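Local structure of D-3-phosphoglycerate dehydrogenase (Sulfolobus tokodaii, 2EKL) at residues M32-N42 / R55-K65; L108-K119 / V251-F259. The protein probably catalyses the NAD-dependent oxidation of D-3-phosphoglycerate, the step that opens serine biosynthesis, and holds NAD in a Rossmann-type domain. All coordinates share one frame; numbering follows the deposited sequence.

Overall arrangement
The two contacts sit in different domains, on opposite sides of the chain's centre. Interaction 1 belongs to the domain built on the five-stranded parallel sheet. It packs helix 37-43 beside helix 60-65, away from the annotated NAD sites. Interaction 2 belongs to the NAD-binding domain. It sets helix 102-118 on strand 251-256 of the seven-stranded parallel sheet, and its D257 bonds directly to the nicotinamide carboxamide. The centres of interactions 1 and 2 are about 38 Å apart. The nearest atoms of interactions 1 and 2 are about 14 Å apart, so they do not touch. Along the chain, 32-42/55-65 is complete before 108-119/251-259 begins. The first is partly buried and the second is buried.

Interaction 1 (M32-N42 / R55-K65); sequences MPEISKEELLN and RTKVTKDVIEK
R55 and K65 bind backbone carbonyls of 32-42 at the two ends of this helix-helix contact in a flavodoxin-like domain, where the parallel strands lie in the order 2-1-3-4-5. Helix 37-43 and helix 60-65 are successive crossover helices. The axes of 37-42 and 60-65 come within 9.9 Å and run in broadly the same direction.

At one end, R55 reaches the turn M32-I35. Its chain is extended at first and bends at chi3 (70°), which brings the guanidinium up to I35 O. NH2 gives a nearly straight bond to I35 O at 3.0 Å (163°), with the oxygen in the guanidinium plane. NH1 adds a weak bond to I35 O at 3.4 Å. The CA of E34 lies over one face of the group. NE forms a salt bridge with D12, and NH2 also bonds to T11 O, so the turn is tied to the end of strand 7-10. A water donates to I35 O at 3.1 Å and also bonds to T56 OG1, which has T11 OG1 as a second partner.

The apolar middle follows. L40 and T56 meet tip to tip, CD2 to CG2 at 3.8 Å, and L40 also packs on L9 of strand 7-10. L41 reaches across to the next helix, where its CD2 lies 4.0 Å from V62 CG2. The same methyl comes within 3.4 Å of D61 OD2, and the two side chains cross at about a right angle.

S36 is the N-cap of helix 37-43, its OG accepting from E39 N. The far end of this helix meets a positive charge, which probably suits its carbonyls. K65, bent at chi2 and chi4, donates from NZ to L41 O at 2.8 Å, with the nitrogen 48° above the carbonyl plane.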
loop_
_atom_site.group_PDB
_atom_site.type_symbol
_atom_site.label_atom_id
_atom_site.label_comp_id
_atom_site.label_asym_id
_atom_site.label_seq_id
_atom_site.Cartn_x
_atom_site.Cartn_y
_atom_site.Cartn_z
ATOM N N MET A 32 -6.008 22.199 31.748
ATOM C CA MET A 32 -6.936 23.138 31.122
ATOM C C MET A 32 -6.862 22.948 29.606
ATOM O O MET A 32 -6.358 23.810 28.886
ATOM C CB MET A 32 -6.541 24.569 31.502
ATOM C CG MET A 32 -6.402 24.775 33.005
ATOM S SD MET A 32 -5.951 26.454 33.502
ATOM C CE MET A 32 -7.558 27.245 33.510
ATOM N N PRO A 33 -7.388 21.819 29.104
ATOM C CA PRO A 33 -7.390 21.472 27.681
ATOM C C PRO A 33 -8.028 22.460 26.705
ATOM O O PRO A 33 -7.839 22.336 25.501
ATOM C CB PRO A 33 -8.071 20.105 27.662
ATOM C CG PRO A 33 -9.032 20.204 28.794
ATOM C CD PRO A 33 -8.187 20.845 29.872
ATOM N N GLU A 34 -8.780 23.430 27.210
ATOM C CA GLU A 34 -9.400 24.415 26.329
ATOM C C GLU A 34 -9.172 25.853 26.782
ATOM O O GLU A 34 -9.942 26.753 26.440
ATOM C CB GLU A 34 -10.901 24.129 26.166
ATOM C CG GLU A 34 -11.643 23.778 27.443
ATOM C CD GLU A 34 -13.059 23.292 27.169
ATOM O OE1 GLU A 34 -13.225 22.407 26.302
ATOM O OE2 GLU A 34 -14.003 23.784 27.822
ATOM N N ILE A 35 -8.097 26.063 27.539
ATOM C CA ILE A 35 -7.748 27.395 28.030
ATOM C C ILE A 35 -7.551 28.340 26.845
ATOM O O ILE A 35 -6.897 27.990 25.860
ATOM C CB ILE A 35 -6.443 27.361 28.872
ATOM C CG1 ILE A 35 -6.143 28.756 29.430
ATOM C CG2 ILE A 35 -5.278 26.874 28.021
ATOM C CD1 ILE A 35 -4.901 28.812 30.314
ATOM N N SER A 36 -8.123 29.535 26.941
ATOM C CA SER A 36 -8.007 30.519 25.870
ATOM C C SER A 36 -6.613 31.132 25.825
ATOM O O SER A 36 -5.860 31.074 26.799
ATOM C CB SER A 36 -9.038 31.633 26.060
ATOM O OG SER A 36 -8.736 32.402 27.209
ATOM N N LYS A 37 -6.275 31.720 24.685
ATOM C CA LYS A 37 -5.028 32.446 24.439
ATOM C C LYS A 37 -4.769 33.478 25.516
ATOM O O LYS A 37 -3.670 33.629 26.033
ATOM C CB LYS A 37 -5.102 33.133 23.077
ATOM C CG LYS A 37 -6.488 33.658 22.748
ATOM C CD LYS A 37 -6.650 35.123 23.128
ATOM C CE LYS A 37 -8.009 35.386 23.776
ATOM N NZ LYS A 37 -8.555 34.135 24.293
ATOM N N GLU A 38 -5.829 34.231 25.788
ATOM C CA GLU A 38 -5.743 35.338 26.729
ATOM C C GLU A 38 -5.527 34.848 28.156
ATOM O O GLU A 38 -4.656 35.352 28.864
ATOM C CB GLU A 38 -7.008 36.200 26.640
ATOM C CG GLU A 38 -7.072 37.329 27.660
ATOM C CD GLU A 38 -8.088 38.397 27.286
ATOM O OE1 GLU A 38 -9.059 38.076 26.571
ATOM O OE2 GLU A 38 -7.920 39.557 27.717
ATOM N N GLU A 39 -6.309 33.856 28.573
ATOM C CA GLU A 39 -6.183 33.320 29.924
ATOM C C GLU A 39 -4.808 32.686 30.127
ATOM O O GLU A 39 -4.248 32.748 31.219
ATOM C CB GLU A 39 -7.285 32.290 30.193
ATOM C CG GLU A 39 -7.367 31.794 31.638
ATOM C CD GLU A 39 -7.550 32.915 32.657
ATOM O OE1 GLU A 39 -8.112 33.975 32.301
ATOM O OE2 GLU A 39 -7.145 32.727 33.826
ATOM N N LEU A 40 -4.263 32.086 29.072
ATOM C CA LEU A 40 -2.948 31.459 29.155
ATOM C C LEU A 40 -1.902 32.491 29.557
ATOM O O LEU A 40 -1.101 32.262 30.465
ATOM C CB LEU A 40 -2.561 30.836 27.813
ATOM C CG LEU A 40 -1.154 30.236 27.728
ATOM C CD1 LEU A 40 -0.995 29.111 28.748
ATOM C CD2 LEU A 40 -0.908 29.726 26.323
ATOM N N LEU A 41 -1.911 33.630 28.873
ATOM C CA LEU A 41 -0.968 34.699 29.163
ATOM C C LEU A 41 -1.132 35.214 30.588
ATOM O O LEU A 41 -0.164 35.639 31.217
ATOM C CB LEU A 41 -1.164 35.857 28.184
ATOM C CG LEU A 41 -0.722 35.625 26.740
ATOM C CD1 LEU A 41 -1.187 36.785 25.872
ATOM C CD2 LEU A 41 0.791 35.481 26.681
ATOM N N ASN A 42 -2.357 35.174 31.098
ATOM C CA ASN A 42 -2.622 35.660 32.445
ATOM C C ASN A 42 -2.069 34.761 33.545
ATOM O O ASN A 42 -1.741 35.240 34.630
ATOM C CB ASN A 42 -4.130 35.837 32.667
ATOM C CG ASN A 42 -4.730 36.913 31.780
ATOM O OD1 ASN A 42 -4.202 38.020 31.682
ATOM N ND2 ASN A 42 -5.850 36.595 31.140
ATOM N N ARG A 55 -2.895 22.873 19.225
ATOM C CA ARG A 55 -3.831 23.982 19.396
ATOM C C ARG A 55 -3.179 25.198 20.053
ATOM O O ARG A 55 -3.388 26.331 19.622
ATOM C CB ARG A 55 -5.026 23.532 20.238
ATOM C CG ARG A 55 -6.173 24.531 20.288
ATOM C CD ARG A 55 -7.242 24.078 21.274
ATOM N NE ARG A 55 -6.784 24.174 22.658
ATOM C CZ ARG A 55 -6.846 25.281 23.394
ATOM N NH1 ARG A 55 -7.354 26.394 22.881
ATOM N NH2 ARG A 55 -6.397 25.277 24.642
ATOM N N THR A 56 -2.392 24.953 21.095
ATOM C CA THR A 56 -1.720 26.023 21.826
ATOM C C THR A 56 -0.387 26.416 21.200
ATOM O O THR A 56 0.440 25.562 20.891
ATOM C CB THR A 56 -1.468 25.611 23.291
ATOM O OG1 THR A 56 -2.722 25.340 23.929
ATOM C CG2 THR A 56 -0.741 26.723 24.045
ATOM N N LYS A 57 -0.183 27.718 21.021
ATOM C CA LYS A 57 1.051 28.224 20.437
ATOM C C LYS A 57 1.944 28.849 21.503
ATOM O O LYS A 57 1.575 29.846 22.127
ATOM C CB LYS A 57 0.736 29.258 19.353
ATOM C CG LYS A 57 -0.046 28.698 18.171
ATOM C CD LYS A 57 0.692 27.532 17.520
ATOM C CE LYS A 57 -0.032 27.036 16.276
ATOM N NZ LYS A 57 -1.414 26.574 16.575
ATOM N N VAL A 58 3.115 28.258 21.707
ATOM C CA VAL A 58 4.062 28.757 22.695
ATOM C C VAL A 58 4.981 29.766 22.020
ATOM O O VAL A 58 6.145 29.481 21.737
ATOM C CB VAL A 58 4.897 27.606 23.298
ATOM C CG1 VAL A 58 5.801 28.132 24.403
ATOM C CG2 VAL A 58 3.968 26.530 23.845
ATOM N N THR A 59 4.434 30.949 21.762
ATOM C CA THR A 59 5.165 32.021 21.104
ATOM C C THR A 59 6.099 32.780 22.040
ATOM O O THR A 59 6.115 32.551 23.251
ATOM C CB THR A 59 4.191 33.017 20.456
ATOM O OG1 THR A 59 3.247 33.466 21.436
ATOM C CG2 THR A 59 3.441 32.354 19.311
ATOM N N LYS A 60 6.876 33.688 21.460
ATOM C CA LYS A 60 7.835 34.488 22.210
ATOM C C LYS A 60 7.221 35.216 23.401
ATOM O O LYS A 60 7.778 35.193 24.498
ATOM C CB LYS A 60 8.505 35.498 21.273
ATOM C CG LYS A 60 9.541 36.392 21.936
ATOM C CD LYS A 60 10.257 37.258 20.907
ATOM C CE LYS A 60 9.273 38.098 20.101
ATOM N NZ LYS A 60 9.946 38.909 19.048
ATOM N N ASP A 61 6.074 35.855 23.190
ATOM C CA ASP A 61 5.414 36.593 24.263
ATOM C C ASP A 61 4.924 35.672 25.377
ATOM O O ASP A 61 4.856 36.076 26.538
ATOM C CB ASP A 61 4.241 37.410 23.709
ATOM C CG ASP A 61 3.045 36.552 23.356
ATOM O OD1 ASP A 61 3.211 35.581 22.590
ATOM O OD2 ASP A 61 1.934 36.853 23.843
ATOM N N VAL A 62 4.582 34.436 25.026
ATOM C CA VAL A 62 4.116 33.475 26.022
ATOM C C VAL A 62 5.277 33.083 26.931
ATOM O O VAL A 62 5.122 32.987 28.150
ATOM C CB VAL A 62 3.552 32.197 25.360
ATOM C CG1 VAL A 62 3.157 31.187 26.431
ATOM C CG2 VAL A 62 2.352 32.543 24.495
ATOM N N ILE A 63 6.441 32.858 26.329
ATOM C CA ILE A 63 7.633 32.478 27.074
ATOM C C ILE A 63 8.103 33.616 27.977
ATOM O O ILE A 63 8.518 33.388 29.113
ATOM C CB ILE A 63 8.785 32.081 26.116
ATOM C CG1 ILE A 63 8.433 30.775 25.397
ATOM C CG2 ILE A 63 10.088 31.931 26.890
ATOM C CD1 ILE A 63 9.456 30.339 24.363
ATOM N N GLU A 64 8.036 34.840 27.465
ATOM C CA GLU A 64 8.458 36.005 28.234
ATOM C C GLU A 64 7.602 36.136 29.489
ATOM O O GLU A 64 8.107 36.442 30.568
ATOM C CB GLU A 64 8.336 37.273 27.387
ATOM C CG GLU A 64 9.181 37.251 26.122
ATOM C CD GLU A 64 9.073 38.533 25.319
ATOM O OE1 GLU A 64 7.946 38.892 24.912
ATOM O OE2 GLU A 64 10.118 39.181 25.094
ATOM N N LYS A 65 6.305 35.892 29.336
ATOM C CA LYS A 65 5.369 35.974 30.451
ATOM C C LYS A 65 5.589 34.812 31.420
ATOM O O LYS A 65 5.345 34.937 32.619
ATOM C CB LYS A 65 3.932 35.951 29.921
ATOM C CG LYS A 65 2.881 36.342 30.945
ATOM C CD LYS A 65 3.091 37.771 31.428
ATOM C CE LYS A 65 2.004 38.199 32.402
ATOM N NZ LYS A 65 0.660 38.232 31.760
HETATM O O HOH W 1 -4.184 27.958 24.456
#

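Interaction 2 (L108-K119 / V251-F259); sequences LTIGLMIAAARK and VYAYATDVF. With NAD (nicotinamide-adenine-dinucleotide), chain B.
L108 CD2 presses on the carboxylate of D257, 3.3 Å from CG, the two side chains crossing at about a right angle. The side chain of D257 leaves the backbone away from its own N (chi1 -177°), which carries the carboxylate to L108 and NAD. OD2 of D257 accepts from N7N of the NAD carboxamide at 2.7 Å (154°). L112 CD1 packs 3.9 Å from D257 N.

Further along, small side chains let the helix lie close to the strand in this Rossmann-type domain. A255 CB sits 3.9 Å from L112 CB and 3.7 Å from A116 CB, while A253 CB is 4.0 Å from A116 CB. Helix 108-118 and strand 253-256 run nearly antiparallel, at 153°. At the far end the ring of Y252 turns its edge to A116 O. K119, which leaves the helix in a Schellman motif, crosses Y252, its CE 3.2 Å from Y252 OH. A water bonds to Y252 OH at 2.8 Å and weakly to K119 NZ.

In the next shell, L112 and A255 both pack on I279 of strand 278-280. R118 bonds to S104 O and I284 O of the second subunit. Within its own chain, D257 OD1 bonds to T281 OG1 and I284 N, and OD2 also takes G285 N. With both oxygens bonded to the protein, the carboxylate is held to receive the carboxamide N-H, which probably helps fix how the nicotinamide is turned.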
loop_
_atom_site.group_PDB
_atom_site.type_symbol
_atom_site.label_atom_id
_atom_site.label_comp_id
_atom_site.label_asym_id
_atom_site.label_seq_id
_atom_site.Cartn_x
_atom_site.Cartn_y
_atom_site.Cartn_z
ATOM N N LEU A 108 2.721 4.185 5.533
ATOM C CA LEU A 108 1.782 4.969 4.742
ATOM C C LEU A 108 2.429 5.347 3.414
ATOM O O LEU A 108 1.756 5.406 2.388
ATOM C CB LEU A 108 1.358 6.241 5.483
ATOM C CG LEU A 108 0.302 7.081 4.752
ATOM C CD1 LEU A 108 -0.998 6.290 4.648
ATOM C CD2 LEU A 108 0.065 8.389 5.501
ATOM N N THR A 109 3.737 5.595 3.433
ATOM C CA THR A 109 4.456 5.964 2.210
ATOM C C THR A 109 4.349 4.844 1.178
ATOM O O THR A 109 4.019 5.085 0.014
ATOM C CB THR A 109 5.952 6.240 2.489
ATOM O OG1 THR A 109 6.074 7.320 3.424
ATOM C CG2 THR A 109 6.678 6.613 1.192
ATOM N N ILE A 110 4.637 3.617 1.608
ATOM C CA ILE A 110 4.562 2.456 0.722
ATOM C C ILE A 110 3.122 2.271 0.246
ATOM O O ILE A 110 2.874 1.947 -0.922
ATOM C CB ILE A 110 5.026 1.164 1.450
ATOM C CG1 ILE A 110 6.509 1.283 1.826
ATOM C CG2 ILE A 110 4.784 -0.063 0.564
ATOM C CD1 ILE A 110 7.447 1.489 0.642
ATOM N N GLY A 111 2.174 2.478 1.153
ATOM C CA GLY A 111 0.775 2.332 0.791
ATOM C C GLY A 111 0.373 3.342 -0.275
ATOM O O GLY A 111 -0.329 3.000 -1.227
ATOM N N LEU A 112 0.803 4.590 -0.109
ATOM C CA LEU A 112 0.488 5.644 -1.076
ATOM C C LEU A 112 1.129 5.354 -2.432
ATOM O O LEU A 112 0.502 5.536 -3.482
ATOM C CB LEU A 112 0.965 7.009 -0.553
ATOM C CG LEU A 112 0.101 7.651 0.539
ATOM C CD1 LEU A 112 0.792 8.888 1.108
ATOM C CD2 LEU A 112 -1.253 8.025 -0.058
ATOM N N MET A 113 2.372 4.887 -2.415
ATOM C CA MET A 113 3.072 4.570 -3.659
ATOM C C MET A 113 2.301 3.521 -4.465
ATOM O O MET A 113 2.094 3.675 -5.670
ATOM C CB MET A 113 4.482 4.055 -3.355
ATOM C CG MET A 113 5.245 3.593 -4.593
ATOM S SD MET A 113 6.925 3.025 -4.213
ATOM C CE MET A 113 6.586 1.489 -3.356
ATOM N N ILE A 114 1.871 2.459 -3.796
ATOM C CA ILE A 114 1.138 1.396 -4.472
ATOM C C ILE A 114 -0.253 1.866 -4.887
ATOM O O ILE A 114 -0.709 1.558 -5.985
ATOM C CB ILE A 114 1.023 0.147 -3.573
ATOM C CG1 ILE A 114 2.426 -0.393 -3.273
ATOM C CG2 ILE A 114 0.198 -0.929 -4.269
ATOM C CD1 ILE A 114 2.463 -1.460 -2.183
ATOM N N ALA A 115 -0.922 2.615 -4.018
ATOM C CA ALA A 115 -2.262 3.110 -4.340
ATOM C C ALA A 115 -2.208 3.998 -5.579
ATOM O O ALA A 115 -3.091 3.935 -6.436
ATOM C CB ALA A 115 -2.841 3.882 -3.161
ATOM N N ALA A 116 -1.161 4.812 -5.678
ATOM C CA ALA A 116 -0.991 5.711 -6.824
ATOM C C ALA A 116 -0.681 4.929 -8.098
ATOM O O ALA A 116 -1.248 5.188 -9.162
ATOM C CB ALA A 116 0.137 6.702 -6.542
ATOM N N ALA A 117 0.237 3.979 -7.986
ATOM C CA ALA A 117 0.633 3.162 -9.120
ATOM C C ALA A 117 -0.512 2.312 -9.657
ATOM O O ALA A 117 -0.600 2.069 -10.862
ATOM C CB ALA A 117 1.799 2.256 -8.718
ATOM N N ARG A 118 -1.411 1.891 -8.775
ATOM C CA ARG A 118 -2.492 1.006 -9.185
ATOM C C ARG A 118 -3.896 1.590 -9.187
ATOM O O ARG A 118 -4.867 0.853 -9.365
ATOM C CB ARG A 118 -2.451 -0.245 -8.302
ATOM C CG ARG A 118 -1.128 -0.987 -8.422
ATOM C CD ARG A 118 -1.010 -1.636 -9.797
ATOM N NE ARG A 118 -1.800 -2.864 -9.877
ATOM C CZ ARG A 118 -1.397 -4.043 -9.407
ATOM N NH1 ARG A 118 -0.207 -4.161 -8.824
ATOM N NH2 ARG A 118 -2.185 -5.106 -9.521
ATOM N N LYS A 119 -4.000 2.902 -8.999
ATOM C CA LYS A 119 -5.298 3.576 -8.976
ATOM C C LYS A 119 -6.243 2.836 -8.047
ATOM O O LYS A 119 -7.400 2.585 -8.385
ATOM C CB LYS A 119 -5.886 3.625 -10.390
ATOM C CG LYS A 119 -4.973 4.327 -11.373
ATOM C CD LYS A 119 -5.503 4.266 -12.791
ATOM C CE LYS A 119 -4.513 4.887 -13.759
ATOM N NZ LYS A 119 -4.975 4.780 -15.171
ATOM N N VAL A 251 3.585 13.748 -15.234
ATOM C CA VAL A 251 3.486 13.068 -13.946
ATOM C C VAL A 251 2.322 12.088 -13.982
ATOM O O VAL A 251 1.179 12.483 -14.209
ATOM C CB VAL A 251 3.274 14.090 -12.799
ATOM C CG1 VAL A 251 3.100 13.367 -11.467
ATOM C CG2 VAL A 251 4.466 15.044 -12.732
ATOM N N TYR A 252 2.620 10.808 -13.776
ATOM C CA TYR A 252 1.593 9.774 -13.788
ATOM C C TYR A 252 0.672 9.958 -12.589
ATOM O O TYR A 252 -0.552 9.809 -12.694
ATOM C CB TYR A 252 2.246 8.389 -13.726
ATOM C CG TYR A 252 1.269 7.241 -13.799
ATOM C CD1 TYR A 252 0.722 6.841 -15.019
ATOM C CD2 TYR A 252 0.884 6.554 -12.647
ATOM C CE1 TYR A 252 -0.182 5.782 -15.091
ATOM C CE2 TYR A 252 -0.023 5.493 -12.708
ATOM C CZ TYR A 252 -0.548 5.113 -13.933
ATOM O OH TYR A 252 -1.435 4.062 -14.008
ATOM N N ALA A 253 1.264 10.288 -11.446
ATOM C CA ALA A 253 0.488 10.486 -10.234
ATOM C C ALA A 253 1.297 11.137 -9.125
ATOM O O ALA A 253 2.523 10.996 -9.064
ATOM C CB ALA A 253 -0.067 9.138 -9.744
ATOM N N TYR A 254 0.596 11.865 -8.263
ATOM C CA TYR A 254 1.198 12.501 -7.101
ATOM C C TYR A 254 0.396 11.952 -5.923
ATOM O O TYR A 254 -0.820 12.155 -5.840
ATOM C CB TYR A 254 1.056 14.029 -7.153
ATOM C CG TYR A 254 1.661 14.747 -5.956
ATOM C CD1 TYR A 254 3.040 14.725 -5.722
ATOM C CD2 TYR A 254 0.856 15.457 -5.066
ATOM C CE1 TYR A 254 3.597 15.397 -4.630
ATOM C CE2 TYR A 254 1.403 16.131 -3.973
ATOM C CZ TYR A 254 2.773 16.097 -3.762
ATOM O OH TYR A 254 3.311 16.771 -2.690
ATOM N N ALA A 255 1.066 11.221 -5.039
ATOM C CA ALA A 255 0.410 10.637 -3.868
ATOM C C ALA A 255 0.985 11.323 -2.643
ATOM O O ALA A 255 2.189 11.264 -2.408
ATOM C CB ALA A 255 0.676 9.135 -3.812
ATOM N N THR A 256 0.131 11.951 -1.842
ATOM C CA THR A 256 0.628 12.685 -0.692
ATOM C C THR A 256 -0.241 12.597 0.555
ATOM O O THR A 256 -1.454 12.411 0.472
ATOM C CB THR A 256 0.798 14.174 -1.070
ATOM O OG1 THR A 256 1.392 14.888 0.014
ATOM C CG2 THR A 256 -0.563 14.797 -1.392
ATOM N N ASP A 257 0.402 12.723 1.714
ATOM C CA ASP A 257 -0.299 12.712 2.989
ATOM C C ASP A 257 -0.297 14.152 3.508
ATOM O O ASP A 257 -0.882 14.452 4.548
ATOM C CB ASP A 257 0.423 11.799 3.987
ATOM C CG ASP A 257 -0.302 11.696 5.319
ATOM O OD1 ASP A 257 -1.521 11.409 5.318
ATOM O OD2 ASP A 257 0.348 11.888 6.371
ATOM N N VAL A 258 0.367 15.038 2.771
ATOM C CA VAL A 258 0.462 16.443 3.164
ATOM C C VAL A 258 0.083 17.413 2.043
ATOM O O VAL A 258 0.467 17.234 0.882
ATOM C CB VAL A 258 1.895 16.775 3.648
ATOM C CG1 VAL A 258 2.232 15.944 4.878
ATOM C CG2 VAL A 258 2.897 16.511 2.531
ATOM N N PHE A 259 -0.680 18.443 2.394
ATOM C CA PHE A 259 -1.106 19.440 1.421
ATOM C C PHE A 259 -0.718 20.825 1.928
ATOM O O PHE A 259 -0.661 21.061 3.133
ATOM C CB PHE A 259 -2.622 19.364 1.206
ATOM C CG PHE A 259 -3.022 19.213 -0.238
ATOM C CD1 PHE A 259 -2.672 18.074 -0.957
ATOM C CD2 PHE A 259 -3.750 20.213 -0.882
ATOM C CE1 PHE A 259 -3.035 17.932 -2.296
ATOM C CE2 PHE A 259 -4.118 20.080 -2.219
ATOM C CZ PHE A 259 -3.761 18.938 -2.928
HETATM P PA NAD B . 15.026 12.914 9.500
HETATM O O1A NAD B . 15.431 11.624 10.086
HETATM O O2A NAD B . 15.546 14.165 10.187
HETATM O O5B NAD B . 15.463 12.879 7.958
HETATM C C5B NAD B . 15.238 14.018 7.143
HETATM C C4B NAD B . 16.420 13.923 6.002
HETATM O O4B NAD B . 16.117 14.764 4.877
HETATM C C3B NAD B . 17.817 14.236 6.636
HETATM O O3B NAD B . 18.761 13.200 6.373
HETATM C C2B NAD B . 18.132 15.618 6.049
HETATM O O2B NAD B . 19.482 16.002 5.959
HETATM C C1B NAD B . 17.390 15.483 4.771
HETATM N N9A NAD B . 17.201 16.777 4.041
HETATM C C8A NAD B . 16.856 18.038 4.505
HETATM N N7A NAD B . 16.807 18.905 3.466
HETATM C C5A NAD B . 17.113 18.224 2.338
HETATM C C6A NAD B . 17.232 18.558 0.931
HETATM N N6A NAD B . 17.019 19.792 0.503
HETATM N N1A NAD B . 17.586 17.543 -0.020
HETATM C C2A NAD B . 17.831 16.190 0.382
HETATM N N3A NAD B . 17.717 15.859 1.752
HETATM C C4A NAD B . 17.366 16.861 2.698
HETATM O O3 NAD B . 13.419 13.031 9.517
HETATM P PN NAD B . 12.293 11.882 9.398
HETATM O O1N NAD B . 12.771 10.801 8.523
HETATM O O2N NAD B . 12.000 11.498 10.810
HETATM O O5D NAD B . 11.131 12.775 8.818
HETATM C C5D NAD B . 11.112 13.084 7.440
HETATM C C4D NAD B . 9.940 13.977 7.089
HETATM O O4D NAD B . 8.698 13.335 7.312
HETATM C C3D NAD B . 9.836 15.320 7.867
HETATM O O3D NAD B . 9.475 16.398 6.989
HETATM C C2D NAD B . 8.837 15.027 8.927
HETATM O O2D NAD B . 8.356 16.196 9.563
HETATM C C1D NAD B . 7.896 14.200 8.098
HETATM N N1N NAD B . 6.908 13.340 8.811
HETATM C C2N NAD B . 5.555 13.350 8.347
HETATM C C3N NAD B . 4.592 12.535 9.013
HETATM C C7N NAD B . 3.190 12.535 8.535
HETATM O O7N NAD B . 2.228 12.409 9.464
HETATM N N7N NAD B . 2.832 12.652 7.265
HETATM C C4N NAD B . 5.046 11.712 10.167
HETATM C C5N NAD B . 6.423 11.714 10.627
HETATM C C6N NAD B . 7.360 12.543 9.932
HETATM O O HOH W 2 -2.224 3.500 -16.688
#